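Local atomic coordinates of putative hemin storage protein (Bordetella bronchiseptica, PDB entry 6AU1), a protein that probably hydrolyses deacetylated poly-beta-1,6-N-acetylglucosamine, a biofilm polysaccharide, through the glycoside hydrolase domain that makes up this chain. Residues I58-F63 and P69-L74; D13-Y18 and A50-D55; A237-D242 and A247-S252. All blocks are in the same frame, centred on the assembly; numbering follows the deposited sequence.

Interaction 1 of 3, residues I58-F63 and P69-L74; sequences ITEVYF and PMRADL. With SO4 (sulfate ion), chain C.
Val61 and Met70 form a single parallel beta bridge within the long loop that follows strand 43-47 of a TIM-barrel domain. Val61 N donates to Pro69 O at 3.1 Å, and Arg71 N returns a bond to Val61 O at 2.9 Å; the two bonds bracket Met70, as in a parallel bridge between two segments running the same way. The CA atoms of Glu60, Met70 and Tyr62 make CA-H...O contacts with Pro69 O, Val61 O and Ala72 O respectively, and Leu74 N then donates to Tyr62 O.

The tight side of the contact is built round Tyr62. Its CG stands opposite the carbonyl carbon (chi1 -72°), which lays the ring alongside the outgoing Arg71 chain. Ala72 O sits in the plane of the ring at its edge, while Tyr62 CD1 lies 4.1 Å from Ala72 CB and at the same distance from Leu74 CB. Leu14 of helix 14-17 adds further packing against the ring. Phe63 turns away from 69-74 toward helix 135-151, and its buried N finds no hydrogen-bond partner.

Toward solvent the fit is looser. Pro69 and Met70 are exposed, and Glu60 lays its carboxylate OE1 against Arg71 CB, 3.4 Å away, too far from the guanidinium for a salt bridge. The extended Arg71 carries its head past Glu60 to a sulfate ion, probably from the crystallisation liquor, where NE binds O1 and NH2 binds O2. The third arm turns inward: Arg71 NH1 donates at 3.0 Å to Tyr62 OH, which sits near the guanidinium plane and whose strongest partner is Asp15 OD1. At the other end of the contact, a water bridges Tyr62 O and Asp73 OD1, 2.8 Å from the latter.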
loop_
_atom_site.group_PDB
_atom_site.type_symbol
_atom_site.label_atom_id
_atom_site.label_comp_id
_atom_site.label_asym_id
_atom_site.label_seq_id
_atom_site.Cartn_x
_atom_site.Cartn_y
_atom_site.Cartn_z
ATOM N N ILE A 58 -11.744 -2.579 -7.265
ATOM C CA ILE A 58 -10.968 -3.783 -7.593
ATOM C C ILE A 58 -11.922 -4.964 -7.764
ATOM O O ILE A 58 -12.343 -5.586 -6.787
ATOM C CB ILE A 58 -9.904 -4.109 -6.504
ATOM C CG1 ILE A 58 -9.070 -2.875 -6.121
ATOM C CG2 ILE A 58 -8.989 -5.289 -6.959
ATOM C CD1 ILE A 58 -8.508 -2.073 -7.303
ATOM N N THR A 59 -12.265 -5.262 -9.011
ATOM C CA THR A 59 -13.160 -6.382 -9.302
ATOM C C THR A 59 -12.403 -7.655 -9.681
ATOM O O THR A 59 -12.990 -8.733 -9.708
ATOM C CB THR A 59 -14.125 -6.054 -10.453
ATOM O OG1 THR A 59 -13.369 -5.626 -11.597
ATOM C CG2 THR A 59 -15.122 -4.946 -10.045
ATOM N N GLU A 60 -11.119 -7.523 -10.005
ATOM C CA GLU A 60 -10.328 -8.657 -10.496
ATOM C C GLU A 60 -8.938 -8.648 -9.885
ATOM O O GLU A 60 -8.419 -7.581 -9.535
ATOM C CB GLU A 60 -10.213 -8.623 -12.020
ATOM C CG GLU A 60 -11.545 -8.683 -12.753
ATOM C CD GLU A 60 -11.368 -8.748 -14.257
ATOM O OE1 GLU A 60 -10.421 -8.123 -14.777
ATOM O OE2 GLU A 60 -12.181 -9.418 -14.918
ATOM N N VAL A 61 -8.333 -9.830 -9.755
ATOM C CA VAL A 61 -6.958 -9.909 -9.266
ATOM C C VAL A 61 -6.118 -10.768 -10.209
ATOM O O VAL A 61 -6.606 -11.233 -11.237
ATOM C CB VAL A 61 -6.878 -10.471 -7.831
ATOM C CG1 VAL A 61 -7.463 -9.477 -6.823
ATOM C CG2 VAL A 61 -7.606 -11.817 -7.743
ATOM N N TYR A 62 -4.845 -10.950 -9.863
ATOM C CA TYR A 62 -3.926 -11.652 -10.768
ATOM C C TYR A 62 -3.486 -13.010 -10.219
ATOM O O TYR A 62 -2.386 -13.487 -10.495
ATOM C CB TYR A 62 -2.704 -10.771 -11.047
ATOM C CG TYR A 62 -2.981 -9.565 -11.947
ATOM C CD1 TYR A 62 -3.324 -9.741 -13.286
ATOM C CD2 TYR A 62 -2.875 -8.259 -11.462
ATOM C CE1 TYR A 62 -3.572 -8.653 -14.115
ATOM C CE2 TYR A 62 -3.105 -7.160 -12.289
ATOM C CZ TYR A 62 -3.450 -7.368 -13.610
ATOM O OH TYR A 62 -3.680 -6.291 -14.439
ATOM N N PHE A 63 -4.359 -13.639 -9.441
ATOM C CA PHE A 63 -4.075 -14.968 -8.887
ATOM C C PHE A 63 -5.407 -15.689 -8.667
ATOM O O PHE A 63 -6.430 -15.042 -8.430
ATOM C CB PHE A 63 -3.277 -14.863 -7.572
ATOM C CG PHE A 63 -3.979 -14.065 -6.498
ATOM C CD1 PHE A 63 -3.845 -12.685 -6.452
ATOM C CD2 PHE A 63 -4.778 -14.694 -5.550
ATOM C CE1 PHE A 63 -4.507 -11.924 -5.482
ATOM C CE2 PHE A 63 -5.444 -13.941 -4.566
ATOM C CZ PHE A 63 -5.294 -12.555 -4.534
ATOM N N PRO A 69 -12.950 -12.736 -9.762
ATOM C CA PRO A 69 -12.429 -13.223 -11.045
ATOM C C PRO A 69 -10.962 -12.869 -11.212
ATOM O O PRO A 69 -10.459 -11.896 -10.650
ATOM C CB PRO A 69 -13.283 -12.491 -12.085
ATOM C CG PRO A 69 -14.508 -12.072 -11.365
ATOM C CD PRO A 69 -14.114 -11.849 -9.935
ATOM N N MET A 70 -10.274 -13.685 -11.990
ATOM C CA MET A 70 -8.874 -13.463 -12.272
ATOM C C MET A 70 -8.749 -12.793 -13.648
ATOM O O MET A 70 -9.292 -13.302 -14.643
ATOM C CB MET A 70 -8.146 -14.817 -12.214
ATOM C CG MET A 70 -6.660 -14.781 -12.320
ATOM S SD MET A 70 -5.942 -16.417 -11.992
ATOM C CE MET A 70 -6.917 -17.475 -13.034
ATOM N N ARG A 71 -8.068 -11.647 -13.705
ATOM C CA ARG A 71 -7.829 -10.964 -14.975
ATOM C C ARG A 71 -6.805 -11.724 -15.803
ATOM O O ARG A 71 -6.896 -11.800 -17.025
ATOM C CB ARG A 71 -7.337 -9.525 -14.752
ATOM C CG ARG A 71 -7.296 -8.718 -16.052
ATOM C CD ARG A 71 -6.852 -7.284 -15.820
ATOM N NE ARG A 71 -7.085 -6.449 -16.996
ATOM C CZ ARG A 71 -6.360 -5.379 -17.311
ATOM N NH1 ARG A 71 -5.326 -5.024 -16.546
ATOM N NH2 ARG A 71 -6.661 -4.673 -18.393
ATOM N N ALA A 72 -5.812 -12.260 -15.107
ATOM C CA ALA A 72 -4.780 -13.095 -15.716
ATOM C C ALA A 72 -4.094 -13.840 -14.596
ATOM O O ALA A 72 -3.966 -13.308 -13.491
ATOM C CB ALA A 72 -3.772 -12.257 -16.504
ATOM N N ASP A 73 -3.640 -15.060 -14.864
ATOM C CA ASP A 73 -2.881 -15.792 -13.855
ATOM C C ASP A 73 -1.423 -15.371 -13.961
ATOM O O ASP A 73 -0.626 -16.024 -14.645
ATOM C CB ASP A 73 -3.030 -17.306 -14.050
ATOM C CG ASP A 73 -2.599 -18.100 -12.833
ATOM O OD1 ASP A 73 -1.992 -17.516 -11.907
ATOM O OD2 ASP A 73 -2.859 -19.325 -12.803
ATOM N N LEU A 74 -1.069 -14.280 -13.284
ATOM C CA LEU A 74 0.156 -13.577 -13.632
ATOM C C LEU A 74 1.070 -13.334 -12.441
ATOM O O LEU A 74 2.287 -13.277 -12.602
ATOM C CB LEU A 74 -0.201 -12.240 -14.300
ATOM C CG LEU A 74 0.897 -11.378 -14.914
ATOM C CD1 LEU A 74 1.706 -12.169 -15.929
ATOM C CD2 LEU A 74 0.250 -10.158 -15.585
HETATM S S SO4 C . -9.135 -6.980 -20.243
HETATM O O1 SO4 C . -8.957 -7.698 -18.982
HETATM O O2 SO4 C . -8.764 -5.577 -20.069
HETATM O O3 SO4 C . -10.547 -7.060 -20.642
HETATM O O4 SO4 C . -8.297 -7.568 -21.282
HETATM O O HOH W 1 -0.862 -15.861 -9.919
#

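Interaction 2 of 3, residues D13-Y18 and A50-D55; sequences DLDYIY and ADPKGD. With SO4 (sulfate ion), chain C.
Asp15 reaches from the short helix 14-17 to the backbone of Ala50, Asp51 and Pro52. Its CB bond is directed at this segment, and with CG opposite the carbonyl carbon, chi1 -66° carries the carboxylate to the Asp51 N-H. Asp15 CG comes to 3.5 Å from Asp51 N, so both oxygens straddle that one N-H. Asp15 OD2 takes the stronger bond, 2.9 Å from Asp51 N, through the lone pair on the side of the other oxygen; Asp15 OD1 adds a weak one to the same nitrogen at 3.3 Å. Asp15 OD1 also rests 3.5 Å from Ala50 CA and packs against the methyl group of that residue, whereas OD2 faces Asp51 CB.

The two segments leave the C-terminal ends of neighbouring parallel strands, 8-12 and 43-47, so the carboxylate ties adjacent beta-alpha loops at the end of the TIM barrel where the active sites of this fold lie. Each oxygen has a second bond outside the pair: OD1 accepts from Tyr62 OH, and OD2 from Gln47 NE2 on strand 43-47. With bonds on both oxygens, the rotation of the carboxylate is probably fixed.

Beyond the gripped N-H the chain enters a type I turn from Asp51 to Gly54, in which Gly54 N bonds to Asp51 O at 3.0 Å. The Asp51 side chain leaves to the side of the contact and its carboxylate leads away, with OD1 held by Gly56 N. Pro52 completes the contact, with its CD 4.1 Å from Asp15 OD1. At the far end of 13-18, Tyr18 extends with CG opposite its own N (chi1 174°) and gives its hydroxyl proton to sulfate O4, 2.6 Å from OH and close to the plane of the ring.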
loop_
_atom_site.group_PDB
_atom_site.type_symbol
_atom_site.label_atom_id
_atom_site.label_comp_id
_atom_site.label_asym_id
_atom_site.label_seq_id
_atom_site.Cartn_x
_atom_site.Cartn_y
_atom_site.Cartn_z
ATOM N N ASP A 13 3.580 -2.275 -11.281
ATOM C CA ASP A 13 2.202 -2.565 -11.657
ATOM C C ASP A 13 2.122 -3.766 -12.578
ATOM O O ASP A 13 2.715 -3.751 -13.652
ATOM C CB ASP A 13 1.567 -1.363 -12.370
ATOM C CG ASP A 13 1.559 -0.131 -11.521
ATOM O OD1 ASP A 13 0.726 -0.072 -10.585
ATOM O OD2 ASP A 13 2.372 0.787 -11.790
ATOM N N LEU A 14 1.395 -4.804 -12.168
ATOM C CA LEU A 14 1.060 -5.876 -13.108
ATOM C C LEU A 14 0.123 -5.346 -14.194
ATOM O O LEU A 14 0.010 -5.945 -15.268
ATOM C CB LEU A 14 0.414 -7.060 -12.396
ATOM C CG LEU A 14 1.280 -8.322 -12.353
ATOM C CD1 LEU A 14 2.617 -7.983 -11.792
ATOM C CD2 LEU A 14 0.642 -9.443 -11.553
ATOM N N ASP A 15 -0.575 -4.244 -13.909
ATOM C CA ASP A 15 -1.399 -3.597 -14.930
ATOM C C ASP A 15 -0.542 -3.140 -16.121
ATOM O O ASP A 15 -1.050 -2.994 -17.226
ATOM C CB ASP A 15 -2.168 -2.393 -14.355
ATOM C CG ASP A 15 -3.217 -2.796 -13.328
ATOM O OD1 ASP A 15 -3.727 -3.936 -13.399
ATOM O OD2 ASP A 15 -3.543 -1.959 -12.459
ATOM N N TYR A 16 0.753 -2.916 -15.891
ATOM C CA TYR A 16 1.661 -2.521 -16.972
ATOM C C TYR A 16 2.163 -3.734 -17.760
ATOM O O TYR A 16 2.559 -3.607 -18.922
ATOM C CB TYR A 16 2.885 -1.766 -16.436
ATOM C CG TYR A 16 2.715 -0.307 -16.033
ATOM C CD1 TYR A 16 1.461 0.282 -15.879
ATOM C CD2 TYR A 16 3.844 0.485 -15.792
ATOM C CE1 TYR A 16 1.341 1.615 -15.492
ATOM C CE2 TYR A 16 3.727 1.822 -15.411
ATOM C CZ TYR A 16 2.482 2.377 -15.259
ATOM O OH TYR A 16 2.386 3.703 -14.881
ATOM N N ILE A 17 2.179 -4.892 -17.111
ATOM C CA ILE A 17 2.646 -6.133 -17.744
ATOM C C ILE A 17 1.539 -6.774 -18.574
ATOM O O ILE A 17 1.773 -7.240 -19.703
ATOM C CB ILE A 17 3.129 -7.154 -16.691
ATOM C CG1 ILE A 17 4.249 -6.546 -15.834
ATOM C CG2 ILE A 17 3.541 -8.488 -17.358
ATOM C CD1 ILE A 17 4.693 -7.424 -14.678
ATOM N N TYR A 18 0.338 -6.820 -17.998
ATOM C CA TYR A 18 -0.808 -7.480 -18.635
ATOM C C TYR A 18 -1.025 -7.045 -20.080
ATOM O O TYR A 18 -0.944 -5.857 -20.392
ATOM C CB TYR A 18 -2.103 -7.207 -17.842
ATOM C CG TYR A 18 -3.309 -7.760 -18.573
ATOM C CD1 TYR A 18 -3.578 -9.117 -18.559
ATOM C CD2 TYR A 18 -4.140 -6.935 -19.324
ATOM C CE1 TYR A 18 -4.659 -9.647 -19.252
ATOM C CE2 TYR A 18 -5.228 -7.455 -20.022
ATOM C CZ TYR A 18 -5.479 -8.810 -19.979
ATOM O OH TYR A 18 -6.550 -9.348 -20.669
ATOM N N ALA A 50 -5.785 -6.103 -9.848
ATOM C CA ALA A 50 -5.891 -5.309 -11.065
ATOM C C ALA A 50 -6.621 -3.995 -10.793
ATOM O O ALA A 50 -7.662 -3.980 -10.142
ATOM C CB ALA A 50 -6.607 -6.091 -12.149
ATOM N N ASP A 51 -6.065 -2.900 -11.295
ATOM C CA ASP A 51 -6.698 -1.583 -11.166
ATOM C C ASP A 51 -6.477 -0.761 -12.445
ATOM O O ASP A 51 -6.014 0.385 -12.376
ATOM C CB ASP A 51 -6.134 -0.862 -9.925
ATOM C CG ASP A 51 -6.870 0.442 -9.585
ATOM O OD1 ASP A 51 -8.018 0.638 -10.018
ATOM O OD2 ASP A 51 -6.273 1.275 -8.876
ATOM N N PRO A 52 -6.817 -1.327 -13.620
ATOM C CA PRO A 52 -6.447 -0.625 -14.858
ATOM C C PRO A 52 -7.156 0.713 -15.047
ATOM O O PRO A 52 -6.636 1.569 -15.761
ATOM C CB PRO A 52 -6.861 -1.611 -15.963
ATOM C CG PRO A 52 -7.934 -2.439 -15.348
ATOM C CD PRO A 52 -7.550 -2.582 -13.899
ATOM N N LYS A 53 -8.318 0.895 -14.428
ATOM C CA LYS A 53 -9.040 2.160 -14.567
ATOM C C LYS A 53 -8.516 3.225 -13.602
ATOM O O LYS A 53 -8.792 4.414 -13.774
ATOM C CB LYS A 53 -10.541 1.944 -14.362
ATOM C CG LYS A 53 -11.177 1.125 -15.480
ATOM C CD LYS A 53 -12.679 1.020 -15.316
ATOM C CE LYS A 53 -13.068 -0.098 -14.372
ATOM N NZ LYS A 53 -13.930 -1.082 -15.086
ATOM N N GLY A 54 -7.749 2.797 -12.605
ATOM C CA GLY A 54 -7.121 3.722 -11.679
ATOM C C GLY A 54 -8.107 4.386 -10.739
ATOM O O GLY A 54 -7.831 5.463 -10.210
ATOM N N ASP A 55 -9.257 3.747 -10.531
ATOM C CA ASP A 55 -10.266 4.293 -9.628
ATOM C C ASP A 55 -10.321 3.555 -8.289
ATOM O O ASP A 55 -11.049 3.967 -7.370
ATOM C CB ASP A 55 -11.659 4.283 -10.301
ATOM C CG ASP A 55 -12.076 2.896 -10.852
ATOM O OD1 ASP A 55 -11.400 1.871 -10.580
ATOM O OD2 ASP A 55 -13.119 2.839 -11.570
HETATM S S SO4 C . -9.135 -6.980 -20.243
HETATM O O1 SO4 C . -8.957 -7.698 -18.982
HETATM O O2 SO4 C . -8.764 -5.577 -20.069
HETATM O O3 SO4 C . -10.547 -7.060 -20.642
HETATM O O4 SO4 C . -8.297 -7.568 -21.282
#

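Interaction 3 of 3, residues A237-D242 and A247-S252; sequences AQPVLD and AWYGQS
Gln238 and Tyr249 meet through a short hydrogen bond, in which Tyr249 OH donates to Gln238 OE1 at 2.6 Å. The approach is tilted 34° from the carbonyl plane, and the amide stands steeply to the ring. The extended Gln238 side chain, with CG opposite the backbone N (chi1 -165°), places the oxygen at the ring's edge. A water adds the second polar link, accepting from Gln238 N at 2.9 Å and donating to Tyr249 OH at 3.0 Å.

Apolar contact comes from Pro239, which follows in helix 238-241. Pro239 CD lies 3.8 Å from the centroid of the Tyr249 ring, only 4° off the normal, a clear CH-pi interaction, and CG rests against Tyr249 CG. Pro239 CB also approaches Gln251 O, a buried carbonyl oxygen for which no partner is found.

The looser contact is between two donors: Gln238 NE2 lies at the edge of the Trp248 indole, near its plane and 3.7 Å from Trp248 NE1, without bonding to it.

Helix 238-241 follows barrel strand 230-235, and the contact packs it against the turn ending helix 246-249; the Tyr249 ring also meets Tyr236. Because the phenol hydroxyl both gives and receives a hydrogen bond while proline covers a ring face, the tyrosine is held at its hydroxyl and over one face, with the proton directed to Gln238 OE1, which probably fixes the ring.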
loop_
_atom_site.group_PDB
_atom_site.type_symbol
_atom_site.label_atom_id
_atom_site.label_comp_id
_atom_site.label_asym_id
_atom_site.label_seq_id
_atom_site.Cartn_x
_atom_site.Cartn_y
_atom_site.Cartn_z
ATOM N N ALA A 237 1.607 10.846 3.801
ATOM C CA ALA A 237 2.490 11.845 4.402
ATOM C C ALA A 237 1.775 12.779 5.377
ATOM O O ALA A 237 2.397 13.262 6.320
ATOM C CB ALA A 237 3.165 12.663 3.319
ATOM N N GLN A 238 0.493 13.071 5.156
ATOM C CA GLN A 238 -0.151 14.073 6.016
ATOM C C GLN A 238 -0.160 13.664 7.512
ATOM O O GLN A 238 0.154 14.494 8.370
ATOM C CB GLN A 238 -1.578 14.385 5.513
ATOM C CG GLN A 238 -2.181 15.643 6.100
ATOM C CD GLN A 238 -3.524 16.027 5.474
ATOM O OE1 GLN A 238 -3.903 15.530 4.408
ATOM N NE2 GLN A 238 -4.247 16.926 6.142
ATOM N N PRO A 239 -0.486 12.393 7.836
ATOM C CA PRO A 239 -0.395 12.009 9.256
ATOM C C PRO A 239 1.008 12.125 9.873
ATOM O O PRO A 239 1.131 12.179 11.093
ATOM C CB PRO A 239 -0.848 10.541 9.253
ATOM C CG PRO A 239 -1.710 10.410 8.051
ATOM C CD PRO A 239 -1.119 11.330 7.019
ATOM N N VAL A 240 2.048 12.153 9.045
ATOM C CA VAL A 240 3.410 12.346 9.534
ATOM C C VAL A 240 3.713 13.837 9.718
ATOM O O VAL A 240 4.211 14.262 10.764
ATOM C CB VAL A 240 4.423 11.718 8.568
ATOM C CG1 VAL A 240 5.863 11.909 9.084
ATOM C CG2 VAL A 240 4.092 10.243 8.354
ATOM N N LEU A 241 3.387 14.636 8.707
ATOM C CA LEU A 241 3.677 16.071 8.753
ATOM C C LEU A 241 2.757 16.788 9.731
ATOM O O LEU A 241 3.154 17.760 10.373
ATOM C CB LEU A 241 3.544 16.691 7.362
ATOM C CG LEU A 241 4.608 16.232 6.354
ATOM C CD1 LEU A 241 4.256 16.680 4.940
ATOM C CD2 LEU A 241 5.970 16.753 6.764
ATOM N N ASP A 242 1.528 16.296 9.838
ATOM C CA ASP A 242 0.522 16.921 10.693
ATOM C C ASP A 242 -0.280 15.856 11.423
ATOM O O ASP A 242 -1.349 15.450 10.963
ATOM C CB ASP A 242 -0.404 17.810 9.867
ATOM C CG ASP A 242 -1.430 18.527 10.718
ATOM O OD1 ASP A 242 -1.200 18.668 11.942
ATOM O OD2 ASP A 242 -2.463 18.943 10.162
ATOM N N ALA A 247 -6.747 11.544 12.756
ATOM C CA ALA A 247 -8.183 11.409 12.971
ATOM C C ALA A 247 -8.992 11.216 11.684
ATOM O O ALA A 247 -10.079 10.645 11.739
ATOM C CB ALA A 247 -8.715 12.619 13.734
ATOM N N TRP A 248 -8.502 11.682 10.535
ATOM C CA TRP A 248 -9.286 11.451 9.317
ATOM C C TRP A 248 -8.535 10.638 8.268
ATOM O O TRP A 248 -8.959 10.561 7.113
ATOM C CB TRP A 248 -9.808 12.775 8.720
ATOM C CG TRP A 248 -8.801 13.836 8.420
ATOM C CD1 TRP A 248 -8.101 14.000 7.255
ATOM C CD2 TRP A 248 -8.396 14.907 9.287
ATOM N NE1 TRP A 248 -7.280 15.103 7.351
ATOM C CE2 TRP A 248 -7.444 15.676 8.587
ATOM C CE3 TRP A 248 -8.742 15.285 10.590
ATOM C CZ2 TRP A 248 -6.836 16.804 9.144
ATOM C CZ3 TRP A 248 -8.131 16.399 11.143
ATOM C CH2 TRP A 248 -7.186 17.143 10.419
ATOM N N TYR A 249 -7.442 10.005 8.690
ATOM C CA TYR A 249 -6.751 9.017 7.861
ATOM C C TYR A 249 -6.847 7.592 8.405
ATOM O O TYR A 249 -6.843 6.638 7.631
ATOM C CB TYR A 249 -5.270 9.384 7.709
ATOM C CG TYR A 249 -4.969 10.361 6.594
ATOM C CD1 TYR A 249 -5.126 11.729 6.782
ATOM C CD2 TYR A 249 -4.500 9.912 5.355
ATOM C CE1 TYR A 249 -4.838 12.631 5.770
ATOM C CE2 TYR A 249 -4.199 10.808 4.337
ATOM C CZ TYR A 249 -4.365 12.161 4.550
ATOM O OH TYR A 249 -4.082 13.064 3.547
ATOM N N GLY A 250 -6.879 7.431 9.723
ATOM C CA GLY A 250 -6.875 6.086 10.281
ATOM C C GLY A 250 -5.507 5.431 10.138
ATOM O O GLY A 250 -5.390 4.201 10.114
ATOM N N GLN A 251 -4.475 6.266 10.049
ATOM C CA GLN A 251 -3.082 5.814 9.968
ATOM C C GLN A 251 -2.231 6.666 10.897
ATOM O O GLN A 251 -2.596 7.794 11.193
ATOM C CB GLN A 251 -2.545 5.924 8.542
ATOM C CG GLN A 251 -3.375 5.224 7.474
ATOM C CD GLN A 251 -2.723 5.315 6.113
ATOM O OE1 GLN A 251 -1.877 6.169 5.879
ATOM N NE2 GLN A 251 -3.112 4.428 5.204
ATOM N N SER A 252 -1.084 6.139 11.324
ATOM C CA SER A 252 -0.245 6.796 12.332
ATOM C C SER A 252 1.192 6.318 12.198
ATOM O O SER A 252 1.419 5.126 12.089
ATOM C CB SER A 252 -0.758 6.489 13.743
ATOM O OG SER A 252 0.235 6.719 14.713
HETATM O O HOH W 2 -1.166 12.600 2.818
#

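In the fold
From the N terminus, interaction 2 comes first: it joins helix 14-17 to the loop after strand 43-47, closing the loop that runs through helix 22-39 and strand 43-47. Interaction 1 closes a short loop within the same long excursion, ahead of helix 75-86. Much later, interaction 3 closes a four-residue connection between helices 238-241 and 246-249, after strand 230-235. The three are in series, neither nesting nor crossing. Interactions 1 and 2, with centres 10 Å apart, touch and share the sulfate, forming one network at the C-terminal ends of strands 8-12 and 43-47. Interaction 3 lies across the chain's centre, about 31 Å from interaction 1 and 27 Å from interaction 2, centre to centre.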